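Local coordinates for putative dehydrogenase (Pseudarthrobacter phenanthrenivorans, PDB 6A3F), which catalyses the NAD(+)-dependent oxidation of levoglucosan to 3-dehydrolevoglucosan, working as a homotetramer of the Gfo/Idh/MocA family, at residues 82-85 with 86-89; 127-130 with 131-134; 384-387 with 388-392. All blocks are in the same frame, centred on the assembly; numbering follows the deposited sequence.

Contact 1: 82-85 with 86-89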
ATOM      1  N   THR B  82      30.847   5.297  35.716  1.00 37.31           N
ATOM      2  CA  THR B  82      30.556   5.399  37.141  1.00 38.73           C
ATOM      3  C   THR B  82      29.323   4.542  37.428  1.00 40.35           C
ATOM      4  O   THR B  82      28.539   4.315  36.522  1.00 34.01           O
ATOM      5  CB  THR B  82      30.343   6.855  37.581  1.00 39.68           C
ATOM      6  OG1 THR B  82      30.217   6.871  39.006  1.00 37.14           O
ATOM      7  CG2 THR B  82      29.116   7.512  36.975  1.00 39.72           C
ATOM      8  N   SER B  83      29.185   4.049  38.669  1.00 39.69           N
ATOM      9  CA  SER B  83      27.920   3.462  39.150  1.00 38.30           C
ATOM     10  C   SER B  83      27.152   4.460  40.026  1.00 38.59           C
ATOM     11  O   SER B  83      26.120   4.115  40.611  1.00 38.18           O
ATOM     12  CB  SER B  83      28.180   2.203  39.914  1.00 41.31           C
ATOM     13  OG  SER B  83      29.239   2.435  40.830  1.00 41.51           O
ATOM     14  N   ASP B  84      27.652   5.682  40.138  1.00 38.60           N
ATOM     15  CA  ASP B  84      27.037   6.675  40.988  1.00 41.75           C
ATOM     16  C   ASP B  84      26.651   7.880  40.154  1.00 37.69           C
ATOM     17  O   ASP B  84      27.479   8.705  39.809  1.00 35.56           O
ATOM     18  CB  ASP B  84      28.016   7.097  42.079  1.00 43.15           C
ATOM     19  CG  ASP B  84      27.441   8.148  42.994  1.00 48.01           C
ATOM     20  OD1 ASP B  84      26.193   8.257  43.118  1.00 43.72           O
ATOM     21  OD2 ASP B  84      28.264   8.870  43.598  1.00 60.66           O
ATOM     22  N   TRP B  85      25.375   7.980  39.863  1.00 40.07           N
ATOM     23  CA  TRP B  85      24.888   9.063  39.022  1.00 36.00           C
ATOM     24  C   TRP B  85      25.086  10.416  39.699  1.00 34.34           C
ATOM     25  O   TRP B  85      25.333  11.420  39.015  1.00 32.15           O
ATOM     26  CB  TRP B  85      23.427   8.802  38.614  1.00 38.44           C
ATOM     27  CG  TRP B  85      22.382   8.820  39.698  1.00 34.38           C
ATOM     28  CD1 TRP B  85      21.740   7.716  40.181  1.00 35.40           C
ATOM     29  CD2 TRP B  85      21.788   9.953  40.368  1.00 33.97           C
ATOM     30  NE1 TRP B  85      20.803   8.082  41.107  1.00 37.77           N
ATOM     31  CE2 TRP B  85      20.819   9.443  41.261  1.00 36.30           C
ATOM     32  CE3 TRP B  85      21.956  11.345  40.305  1.00 38.73           C
ATOM     33  CZ2 TRP B  85      20.057  10.262  42.095  1.00 38.57           C
ATOM     34  CZ3 TRP B  85      21.199  12.163  41.118  1.00 39.64           C
ATOM     35  CH2 TRP B  85      20.271  11.621  42.017  1.00 41.00           C
ATOM     36  N   ARG B  86      25.037  10.491  41.036  1.00 35.65           N
ATOM     37  CA  ARG B  86      25.247  11.780  41.713  1.00 38.82           C
ATOM     38  C   ARG B  86      26.615  12.361  41.341  1.00 34.20           C
ATOM     39  O   ARG B  86      26.744  13.573  41.280  1.00 38.47           O
ATOM     40  CB  ARG B  86      25.139  11.657  43.243  1.00 44.47           C
ATOM     41  CG  ARG B  86      23.773  11.184  43.733  1.00 49.63           C
ATOM     42  CD  ARG B  86      23.400  11.719  45.103  1.00 57.21           C
ATOM     43  NE  ARG B  86      23.192  13.170  45.097  1.00 58.93           N
ATOM     44  CZ  ARG B  86      22.004  13.774  45.035  1.00 56.43           C
ATOM     45  NH1 ARG B  86      20.891  13.074  45.174  1.00 56.05           N
ATOM     46  NH2 ARG B  86      21.933  15.074  44.809  1.00 55.14           N
ATOM     47  N   SER B  87      27.619  11.509  41.085  1.00 32.55           N
ATOM     48  CA  SER B  87      28.989  11.977  40.776  1.00 36.59           C
ATOM     49  C   SER B  87      29.021  12.765  39.463  1.00 35.28           C
ATOM     50  O   SER B  87      29.884  13.646  39.242  1.00 38.53           O
ATOM     51  CB  SER B  87      29.966  10.836  40.719  1.00 37.68           C
ATOM     52  OG  SER B  87      29.734  10.022  39.583  1.00 41.80           O
ATOM     53  N   ILE B  88      28.088  12.415  38.583  1.00 39.14           N
ATOM     54  CA  ILE B  88      27.926  13.127  37.325  1.00 35.43           C
ATOM     55  C   ILE B  88      27.300  14.491  37.617  1.00 30.44           C
ATOM     56  O   ILE B  88      27.812  15.501  37.139  1.00 34.38           O
ATOM     57  CB  ILE B  88      27.084  12.318  36.307  1.00 34.43           C
ATOM     58  CG1 ILE B  88      27.795  11.044  35.861  1.00 33.46           C
ATOM     59  CG2 ILE B  88      26.759  13.208  35.125  1.00 35.49           C
ATOM     60  CD1 ILE B  88      26.944  10.080  35.031  1.00 35.23           C
ATOM     61  N   ILE B  89      26.192  14.497  38.364  1.00 30.15           N
ATOM     62  CA  ILE B  89      25.472  15.725  38.741  1.00 33.98           C
ATOM     63  C   ILE B  89      26.471  16.673  39.448  1.00 36.83           C
ATOM     64  O   ILE B  89      26.423  17.881  39.231  1.00 36.19           O
ATOM     65  CB  ILE B  89      24.247  15.395  39.642  1.00 36.97           C
ATOM     66  CG1 ILE B  89      23.119  14.594  38.963  1.00 42.45           C
ATOM     67  CG2 ILE B  89      23.695  16.646  40.326  1.00 35.08           C
ATOM     68  CD1 ILE B  89      23.128  14.550  37.451  1.00 39.64           C
TER
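The indole of W85 lies alongside the side chain of R86, and the two run in the same direction. CG of R86 sits over one face of the indole, 3.8 Å from the centroid of the six-membered ring and only 10° off the ring normal, which meets the criteria for a CH-pi contact. The arginine chain then turns about its CG-CD bond, and its NH1 comes to 3.5 Å from CH2 of W85. The guanidinium is inclined by 45° to the ring, so this is no parallel stack. At the ring edge, near its plane, CG1 of I89 approaches CE3 of W85 at 3.7 Å; one turn of helix thus supplies both a face and an edge neighbour. CG of W85 stands between its own N and carbonyl carbon (chi1 66°), which swings the indole back beside the helix start.

The polar side is organised by D84 O, which accepts two bonds from one residue: S87 OG at 2.6 Å, nearly in line with the carbonyl, and S87 N at 3.1 Å, well above the carbonyl plane. D84 also occupies the N-cap position, its OD1 taking a weak bond from R86 N at 3.3 Å. Before it, T82 OG1 accepts from D84 N at 3.0 Å, forming an ST turn, while T82 CG2 meets CD1 of I88. Beyond the segments, W85 and I89 lean on helix 106-115. An ST turn leading into an N-capped helix here makes the passage from strand 80-82, outermost within this chain on its side of the parallel sheet, to helix 85-89 of the Rossmann-type nucleotide-binding domain.

Contact 2: 127-130 with 131-134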
ATOM      1  N   ALA B 127       7.697  11.703  34.154  1.00 27.96           N
ATOM      2  CA  ALA B 127       7.792  10.968  35.398  1.00 31.56           C
ATOM      3  C   ALA B 127       6.640   9.944  35.504  1.00 36.48           C
ATOM      4  O   ALA B 127       5.759   9.878  34.635  1.00 33.13           O
ATOM      5  CB  ALA B 127       7.781  11.976  36.530  1.00 31.61           C
ATOM      6  N   ARG B 128       6.641   9.243  36.646  1.00 43.27           N
ATOM      7  CA  ARG B 128       5.717   8.157  37.056  1.00 43.02           C
ATOM      8  C   ARG B 128       4.313   8.738  37.259  1.00 46.65           C
ATOM      9  O   ARG B 128       3.333   8.097  36.951  1.00 49.98           O
ATOM     10  CB  ARG B 128       6.300   7.546  38.340  1.00 47.45           C
ATOM     11  CG  ARG B 128       6.012   6.081  38.622  1.00 47.47           C
ATOM     12  CD  ARG B 128       6.601   5.624  39.958  1.00 46.77           C
ATOM     13  NE  ARG B 128       6.829   6.718  40.918  1.00 48.71           N
ATOM     14  CZ  ARG B 128       8.021   7.130  41.362  1.00 52.35           C
ATOM     15  NH1 ARG B 128       8.194   8.353  41.835  1.00 48.45           N
ATOM     16  NH2 ARG B 128       9.052   6.318  41.358  1.00 56.06           N
ATOM     17  N   THR B 129       4.227   9.982  37.746  1.00 55.48           N
ATOM     18  CA  THR B 129       2.962  10.648  38.085  1.00 51.30           C
ATOM     19  C   THR B 129       2.951  12.119  37.657  1.00 49.58           C
ATOM     20  O   THR B 129       3.998  12.740  37.448  1.00 43.85           O
ATOM     21  CB  THR B 129       2.700  10.701  39.601  1.00 55.39           C
ATOM     22  OG1 THR B 129       2.343  12.062  39.844  1.00 55.20           O
ATOM     23  CG2 THR B 129       3.875  10.357  40.494  1.00 51.28           C
ATOM     24  N   GLY B 130       1.756  12.697  37.646  1.00 45.67           N
ATOM     25  CA  GLY B 130       1.556  14.144  37.404  1.00 43.73           C
ATOM     26  C   GLY B 130       2.266  15.039  38.421  1.00 40.90           C
ATOM     27  O   GLY B 130       2.924  16.041  38.059  1.00 36.46           O
ATOM     28  N   GLU B 131       2.155  14.681  39.698  1.00 47.08           N
ATOM     29  CA  GLU B 131       2.748  15.448  40.784  1.00 45.35           C
ATOM     30  C   GLU B 131       4.272  15.419  40.692  1.00 37.59           C
ATOM     31  O   GLU B 131       4.948  16.413  40.886  1.00 33.73           O
ATOM     32  CB  GLU B 131       2.324  14.879  42.136  1.00 55.56           C
ATOM     33  CG  GLU B 131       2.329  15.918  43.235  1.00 63.16           C
ATOM     34  CD  GLU B 131       2.140  15.305  44.608  1.00 72.52           C
ATOM     35  OE1 GLU B 131       1.062  14.729  44.848  1.00 72.12           O
ATOM     36  OE2 GLU B 131       3.078  15.384  45.420  1.00 83.42           O
ATOM     37  N   GLU B 132       4.807  14.256  40.405  1.00 33.08           N
ATOM     38  CA  GLU B 132       6.215  14.121  40.217  1.00 36.71           C
ATOM     39  C   GLU B 132       6.677  14.946  39.004  1.00 31.79           C
ATOM     40  O   GLU B 132       7.714  15.579  39.031  1.00 28.23           O
ATOM     41  CB  GLU B 132       6.483  12.640  40.034  1.00 39.09           C
ATOM     42  CG  GLU B 132       7.923  12.261  40.088  1.00 42.06           C
ATOM     43  CD  GLU B 132       8.095  10.752  40.157  1.00 40.25           C
ATOM     44  OE1 GLU B 132       8.951  10.308  40.903  1.00 47.21           O
ATOM     45  OE2 GLU B 132       7.351  10.031  39.484  1.00 39.19           O
ATOM     46  N   SER B 133       5.869  14.952  37.944  1.00 32.18           N
ATOM     47  CA  SER B 133       6.247  15.718  36.750  1.00 32.13           C
ATOM     48  C   SER B 133       6.244  17.230  37.046  1.00 30.47           C
ATOM     49  O   SER B 133       7.082  17.964  36.558  1.00 25.24           O
ATOM     50  CB  SER B 133       5.344  15.370  35.587  1.00 33.60           C
ATOM     51  OG  SER B 133       5.277  13.953  35.336  1.00 27.96           O
ATOM     52  N   LYS B 134       5.300  17.690  37.880  1.00 29.71           N
ATOM     53  CA  LYS B 134       5.233  19.124  38.269  1.00 31.50           C
ATOM     54  C   LYS B 134       6.506  19.564  39.003  1.00 29.26           C
ATOM     55  O   LYS B 134       7.028  20.653  38.767  1.00 29.25           O
ATOM     56  CB  LYS B 134       4.025  19.344  39.176  1.00 33.17           C
ATOM     57  CG  LYS B 134       3.767  20.795  39.560  1.00 35.92           C
ATOM     58  CD  LYS B 134       2.615  20.945  40.555  1.00 39.78           C
ATOM     59  CE  LYS B 134       2.239  22.400  40.798  1.00 40.87           C
ATOM     60  NZ  LYS B 134       3.354  23.093  41.466  1.00 42.79           N
TER
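T129 O is gripped twice by S133, whose OG donates at 2.8 Å and whose N donates at 2.9 Å. The two donors reach the carbonyl oxygen from opposite faces of its plane: the hydroxyl lies 37° out of it, the amide 23°. With OG beside its own backbone N (chi1 -53°), the serine turns its hydroxyl back toward the preceding turn, where CB of A127 also packs against OG at 3.4 Å.

T129 is at the N-cap of helix 130-141. Its OG1 accepts from E131 N and E132 N, but both bonds are weak: the first is strongly bent at the hydrogen, and the second is straighter but long, at 3.3 Å. The methyl CG2 of T129 meets CB of E132 at 3.5 Å, the two side chains crossing at about a right angle. This cap starts the helix that follows strand 119-122 in the nucleotide-binding domain, and A127 and R128 lie close to H106 and N103, both NADH-binding residues.

The extended chain of E132 reaches back past A127, and its OE2 receives a weak bond from R128 N at 3.0 Å. The R128 guanidinium is a salt-bridge partner of the same carboxylate, NH1 toward OE1, but these two atoms are modelled too close together, so the detail of the pairing is doubtful. NH2 of R128 has a weak bond to H104 O.

Contact 3: 384-387 with 388-392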
ATOM      1  N   TYR B 384       5.301  17.894  31.281  1.00 23.41           N
ATOM      2  CA  TYR B 384       4.364  18.035  32.367  1.00 24.36           C
ATOM      3  C   TYR B 384       2.913  18.151  31.859  1.00 23.73           C
ATOM      4  O   TYR B 384       2.048  17.505  32.442  1.00 23.06           O
ATOM      5  CB  TYR B 384       4.805  19.223  33.230  1.00 25.29           C
ATOM      6  CG  TYR B 384       3.864  19.581  34.355  1.00 27.17           C
ATOM      7  CD1 TYR B 384       3.203  18.604  35.082  1.00 25.31           C
ATOM      8  CD2 TYR B 384       3.665  20.910  34.715  1.00 29.94           C
ATOM      9  CE1 TYR B 384       2.330  18.933  36.116  1.00 28.87           C
ATOM     10  CE2 TYR B 384       2.771  21.256  35.722  1.00 31.05           C
ATOM     11  CZ  TYR B 384       2.131  20.263  36.447  1.00 33.42           C
ATOM     12  OH  TYR B 384       1.272  20.621  37.448  1.00 33.95           O
ATOM     13  N   GLN B 385       2.660  18.893  30.757  1.00 22.31           N
ATOM     14  CA  GLN B 385       1.329  18.985  30.181  1.00 23.72           C
ATOM     15  C   GLN B 385       0.844  17.592  29.754  1.00 22.22           C
ATOM     16  O   GLN B 385      -0.329  17.254  29.917  1.00 23.51           O
ATOM     17  CB  GLN B 385       1.296  19.953  28.992  1.00 24.88           C
ATOM     18  CG  GLN B 385      -0.113  20.144  28.429  1.00 24.80           C
ATOM     19  CD  GLN B 385      -1.060  20.773  29.430  1.00 26.00           C
ATOM     20  OE1 GLN B 385      -1.009  21.981  29.664  1.00 29.48           O
ATOM     21  NE2 GLN B 385      -1.922  19.972  30.032  1.00 26.97           N
ATOM     22  N   VAL B 386       1.731  16.773  29.193  1.00 23.47           N
ATOM     23  CA  VAL B 386       1.348  15.422  28.842  1.00 24.15           C
ATOM     24  C   VAL B 386       1.020  14.631  30.118  1.00 23.23           C
ATOM     25  O   VAL B 386       0.026  13.870  30.150  1.00 23.06           O
ATOM     26  CB  VAL B 386       2.444  14.745  27.990  1.00 25.13           C
ATOM     27  CG1 VAL B 386       2.192  13.253  27.813  1.00 24.99           C
ATOM     28  CG2 VAL B 386       2.555  15.448  26.642  1.00 24.57           C
ATOM     29  N   ALA B 387       1.842  14.767  31.151  1.00 24.78           N
ATOM     30  CA  ALA B 387       1.536  14.050  32.426  1.00 26.80           C
ATOM     31  C   ALA B 387       0.153  14.446  32.966  1.00 23.85           C
ATOM     32  O   ALA B 387      -0.566  13.566  33.532  1.00 27.25           O
ATOM     33  CB  ALA B 387       2.631  14.306  33.440  1.00 26.77           C
ATOM     34  N   LEU B 388      -0.228  15.718  32.790  1.00 25.07           N
ATOM     35  CA  LEU B 388      -1.544  16.239  33.243  1.00 26.09           C
ATOM     36  C   LEU B 388      -2.635  15.619  32.379  1.00 27.49           C
ATOM     37  O   LEU B 388      -3.690  15.240  32.890  1.00 22.29           O
ATOM     38  CB  LEU B 388      -1.617  17.768  33.172  1.00 27.98           C
ATOM     39  CG  LEU B 388      -0.796  18.544  34.210  1.00 28.28           C
ATOM     40  CD1 LEU B 388      -0.841  20.030  33.927  1.00 27.78           C
ATOM     41  CD2 LEU B 388      -1.283  18.258  35.633  1.00 29.94           C
ATOM     42  N   ILE B 389      -2.338  15.419  31.082  1.00 24.53           N
ATOM     43  CA  ILE B 389      -3.312  14.770  30.212  1.00 24.69           C
ATOM     44  C   ILE B 389      -3.477  13.322  30.637  1.00 22.95           C
ATOM     45  O   ILE B 389      -4.593  12.855  30.716  1.00 26.09           O
ATOM     46  CB  ILE B 389      -2.896  14.859  28.737  1.00 24.31           C
ATOM     47  CG1 ILE B 389      -3.063  16.284  28.205  1.00 24.04           C
ATOM     48  CG2 ILE B 389      -3.674  13.848  27.936  1.00 24.17           C
ATOM     49  CD1 ILE B 389      -2.200  16.570  26.986  1.00 26.66           C
ATOM     50  N   ASP B 390      -2.359  12.650  30.920  1.00 23.48           N
ATOM     51  CA  ASP B 390      -2.404  11.253  31.387  1.00 25.39           C
ATOM     52  C   ASP B 390      -3.224  11.122  32.668  1.00 24.75           C
ATOM     53  O   ASP B 390      -4.033  10.201  32.817  1.00 25.26           O
ATOM     54  CB  ASP B 390      -1.008  10.720  31.650  1.00 23.62           C
ATOM     55  CG  ASP B 390      -0.243  10.336  30.379  1.00 29.00           C
ATOM     56  OD1 ASP B 390      -0.725  10.674  29.277  1.00 28.76           O
ATOM     57  OD2 ASP B 390       0.843   9.669  30.529  1.00 28.56           O
ATOM     58  N   ASP B 391      -2.984  12.018  33.619  1.00 25.35           N
ATOM     59  CA  ASP B 391      -3.757  11.932  34.896  1.00 27.44           C
ATOM     60  C   ASP B 391      -5.262  12.095  34.645  1.00 27.27           C
ATOM     61  O   ASP B 391      -6.064  11.399  35.273  1.00 28.54           O
ATOM     62  CB  ASP B 391      -3.288  12.993  35.876  1.00 27.56           C
ATOM     63  CG  ASP B 391      -1.969  12.614  36.542  1.00 32.40           C
ATOM     64  OD1 ASP B 391      -1.534  11.448  36.440  1.00 39.16           O
ATOM     65  OD2 ASP B 391      -1.427  13.486  37.186  1.00 37.91           O
ATOM     66  N   ALA B 392      -5.627  12.965  33.709  1.00 23.82           N
ATOM     67  CA  ALA B 392      -7.013  13.191  33.342  1.00 25.20           C
ATOM     68  C   ALA B 392      -7.617  11.956  32.675  1.00 24.50           C
ATOM     69  O   ALA B 392      -8.768  11.607  32.912  1.00 25.09           O
ATOM     70  CB  ALA B 392      -7.147  14.422  32.487  1.00 28.05           C
TER
HETATM   71  O   HOH W   1       0.945  11.452  34.683  1.00 35.83           O
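Y384 presents one face of its ring to L388, one turn further along the helix. CD1 of L388 lies 4.1 Å from the ring centroid and 20° off the normal, a CH-pi contact displaced toward the rim, while CG of L388 touches CE1 of Y384 at 3.7 Å. With CG anti to the backbone N (chi1 175°), the ring projects outward and leans toward the following turn. Q385 bends at chi2, bringing its NE2 to 3.8 Å from CB of L388; the amide is held at both ends from outside, NE2 by P406 O and OE1 by I408 N. V386 runs side by side with D390, and its O accepts from D390 N at 2.8 Å with a nearly straight 165° at the hydrogen. At A387 the carbonyl oxygen takes D391 N at 2.9 Å and also a water, which donates to A387 O at 2.8 Å and to D391 OD1 at 3.0 Å, linking backbone and carboxylate. V386 and I389 face helix 206-221, whereas Y384 and A387 touch helix 130-141. The repeated i to i+4 backbone bonds are those of a regular alpha-helix, here helix 380-399, set between helices 130-141 and 206-221.

Contacts 2 and 3 meet directly, their centres 9 Å apart. Y384 lies against the first turn of helix 130-141, with CE1 of Y384 3.5 Å from G130 O, and S133 OG is 3.3 Å from CB of A387, so the N-capped helix start packs on helix 380-399. Contact 1 stands apart: its centre is 23 Å from that of contact 2 and 30 Å from that of contact 3, and it touches neither. Each nevertheless lies about 5 to 7 Å, side chain to side chain, from a residue that binds NADH: W85 of contact 1 is about 7 Å from T101, R128 of contact 2 about 5 Å from N103, and V386 of contact 3 about 7 Å from K124, which also binds levoglucosan.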